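Local coordinates for protein botulinum neurotoxin type G (Clostridium botulinum, PDB 3MPP) that attaches to nerve-cell surfaces through its receptor-binding domain, the part of the neurotoxin captured here, so that its protease light chain can be delivered into the host cytosol, at residues Thr147-Arg152 with Gly205-Ala210. The protein carries 4 engineered substitutions. Residues are numbered along the deposited sequence; the frame is centred on the assembly and turned at random.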
loop_
_atom_site.group_PDB
_atom_site.type_symbol
_atom_site.label_atom_id
_atom_site.label_comp_id
_atom_site.label_asym_id
_atom_site.label_seq_id
_atom_site.Cartn_x
_atom_site.Cartn_y
_atom_site.Cartn_z
ATOM N N THR A 147 -3.583 3.469 -14.097
ATOM C CA THR A 147 -3.766 3.068 -15.476
ATOM C C THR A 147 -4.193 4.288 -16.266
ATOM O O THR A 147 -5.168 4.960 -15.921
ATOM C CB THR A 147 -4.843 1.966 -15.626
ATOM O OG1 THR A 147 -4.477 0.825 -14.841
ATOM C CG2 THR A 147 -4.973 1.545 -17.092
ATOM N N ILE A 148 -3.440 4.583 -17.315
ATOM C CA ILE A 148 -3.772 5.679 -18.203
ATOM C C ILE A 148 -4.128 5.103 -19.562
ATOM O O ILE A 148 -3.356 4.330 -20.130
ATOM C CB ILE A 148 -2.586 6.650 -18.399
ATOM C CG1 ILE A 148 -2.105 7.216 -17.060
ATOM C CG2 ILE A 148 -2.978 7.776 -19.323
ATOM C CD1 ILE A 148 -0.937 6.464 -16.466
ATOM N N THR A 149 -5.297 5.475 -20.071
ATOM C CA THR A 149 -5.714 5.065 -21.408
ATOM C C THR A 149 -5.928 6.307 -22.259
ATOM O O THR A 149 -6.226 7.382 -21.742
ATOM C CB THR A 149 -7.015 4.216 -21.399
ATOM O OG1 THR A 149 -8.099 4.982 -20.860
ATOM C CG2 THR A 149 -6.837 2.947 -20.579
ATOM N N ASN A 150 -5.770 6.155 -23.567
ATOM C CA ASN A 150 -5.963 7.266 -24.486
ATOM C C ASN A 150 -6.498 6.748 -25.808
ATOM O O ASN A 150 -6.028 5.731 -26.312
ATOM C CB ASN A 150 -4.645 8.011 -24.710
ATOM C CG ASN A 150 -4.814 9.257 -25.564
ATOM O OD1 ASN A 150 -5.686 10.087 -25.306
ATOM N ND2 ASN A 150 -3.973 9.396 -26.583
ATOM N N ASP A 151 -7.483 7.442 -26.365
ATOM C CA ASP A 151 -8.063 7.036 -27.640
ATOM C C ASP A 151 -7.989 8.153 -28.676
ATOM O O ASP A 151 -7.336 9.169 -28.453
ATOM C CB ASP A 151 -9.505 6.547 -27.455
ATOM C CG ASP A 151 -10.434 7.636 -26.956
ATOM O OD1 ASP A 151 -10.557 8.672 -27.638
ATOM O OD2 ASP A 151 -11.058 7.448 -25.889
ATOM N N ARG A 152 -8.667 7.956 -29.804
ATOM C CA ARG A 152 -8.577 8.876 -30.936
ATOM C C ARG A 152 -9.774 9.820 -31.034
ATOM O O ARG A 152 -9.846 10.645 -31.944
ATOM C CB ARG A 152 -8.434 8.089 -32.241
ATOM C CG ARG A 152 -9.650 7.243 -32.586
ATOM C CD ARG A 152 -9.409 6.390 -33.820
ATOM N NE ARG A 152 -8.403 5.359 -33.583
ATOM C CZ ARG A 152 -8.678 4.137 -33.142
ATOM N NH1 ARG A 152 -9.931 3.788 -32.888
ATOM N NH2 ARG A 152 -7.700 3.261 -32.957
ATOM N N GLY A 205 -1.081 -2.049 -26.366
ATOM C CA GLY A 205 -1.218 -1.452 -27.680
ATOM C C GLY A 205 -2.634 -1.030 -28.013
ATOM O O GLY A 205 -2.946 -0.725 -29.164
ATOM N N ARG A 206 -3.497 -1.017 -27.005
ATOM C CA ARG A 206 -4.886 -0.629 -27.201
ATOM C C ARG A 206 -5.412 0.096 -25.974
ATOM O O ARG A 206 -4.809 0.033 -24.905
ATOM C CB ARG A 206 -5.740 -1.862 -27.500
ATOM C CG ARG A 206 -5.364 -2.546 -28.804
ATOM C CD ARG A 206 -5.845 -3.985 -28.863
ATOM N NE ARG A 206 -5.158 -4.734 -29.911
ATOM C CZ ARG A 206 -3.940 -5.250 -29.778
ATOM N NH1 ARG A 206 -3.274 -5.095 -28.641
ATOM N NH2 ARG A 206 -3.383 -5.917 -30.777
ATOM N N GLU A 207 -6.529 0.795 -26.135
ATOM C CA GLU A 207 -7.200 1.425 -25.008
ATOM C C GLU A 207 -8.000 0.380 -24.238
ATOM O O GLU A 207 -9.021 -0.110 -24.725
ATOM C CB GLU A 207 -8.130 2.545 -25.482
ATOM C CG GLU A 207 -8.997 3.138 -24.376
ATOM C CD GLU A 207 -10.190 3.916 -24.905
ATOM O OE1 GLU A 207 -10.407 3.908 -26.133
ATOM O OE2 GLU A 207 -10.916 4.529 -24.095
ATOM N N LEU A 208 -7.528 0.032 -23.043
ATOM C CA LEU A 208 -8.257 -0.892 -22.184
ATOM C C LEU A 208 -9.518 -0.210 -21.673
ATOM O O LEU A 208 -9.483 0.964 -21.297
ATOM C CB LEU A 208 -7.391 -1.341 -20.998
ATOM C CG LEU A 208 -6.127 -2.153 -21.292
ATOM C CD1 LEU A 208 -5.382 -2.477 -20.003
ATOM C CD2 LEU A 208 -6.465 -3.428 -22.052
ATOM N N ASN A 209 -10.630 -0.938 -21.667
ATOM C CA ASN A 209 -11.884 -0.401 -21.148
ATOM C C ASN A 209 -12.008 -0.573 -19.635
ATOM O O ASN A 209 -11.255 -1.331 -19.024
ATOM C CB ASN A 209 -13.090 -1.023 -21.869
ATOM C CG ASN A 209 -13.124 -2.544 -21.767
ATOM O OD1 ASN A 209 -12.823 -3.120 -20.718
ATOM N ND2 ASN A 209 -13.514 -3.200 -22.858
ATOM N N ALA A 210 -12.963 0.137 -19.039
ATOM C CA ALA A 210 -13.161 0.132 -17.591
ATOM C C ALA A 210 -13.251 -1.271 -16.985
ATOM O O ALA A 210 -12.795 -1.496 -15.873
ATOM C CB ALA A 210 -14.389 0.956 -17.218
HETATM O O HOH W 1 -10.574 3.504 -20.840
#
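Glu207 lies against Thr149 and Asp151 where the loop leading into helix 210-220 passes over the end of strand 144-150. Glu207 CG, anti to the backbone N (chi1 173°), meets Thr149 CB at 3.7 Å, the two side chains crossing at about a right angle. Beyond CG the chain runs extended alongside Asp151, pointing the same way, and Glu207 OE1 comes within 3.1 Å of Asp151 CB. The carboxylate planes are turned 44° apart, with Glu207 OE2 3.4 Å from Asp151 OD2; two carboxylates this close probably raise each other's proton affinity. Asp151 OD1 accepts hydrogen bonds from the backbone N of Leu153 and of Asn155, tying the turn after the strand. Leu208 follows, its carbonyl O 3.4 Å from Thr149 CG2. No direct hydrogen bond joins the segments; one water bridges them instead, 2.9 Å from Thr149 OG1, donating to Leu208 O at 2.8 Å and weakly to Glu207 OE2. Asn209 then N-caps the helix, OD1 accepting from Glu212 N. In the jelly-roll N-terminal half of the receptor-binding domain, strand 144-150 pairs with strands 67-74 and 156-160; Ser68 OG of strand 67-74 is hydrogen-bonded to Arg206 O and Leu208 N, while the Leu208 side chain packs on Val213 and Arg216 of helix 210-220.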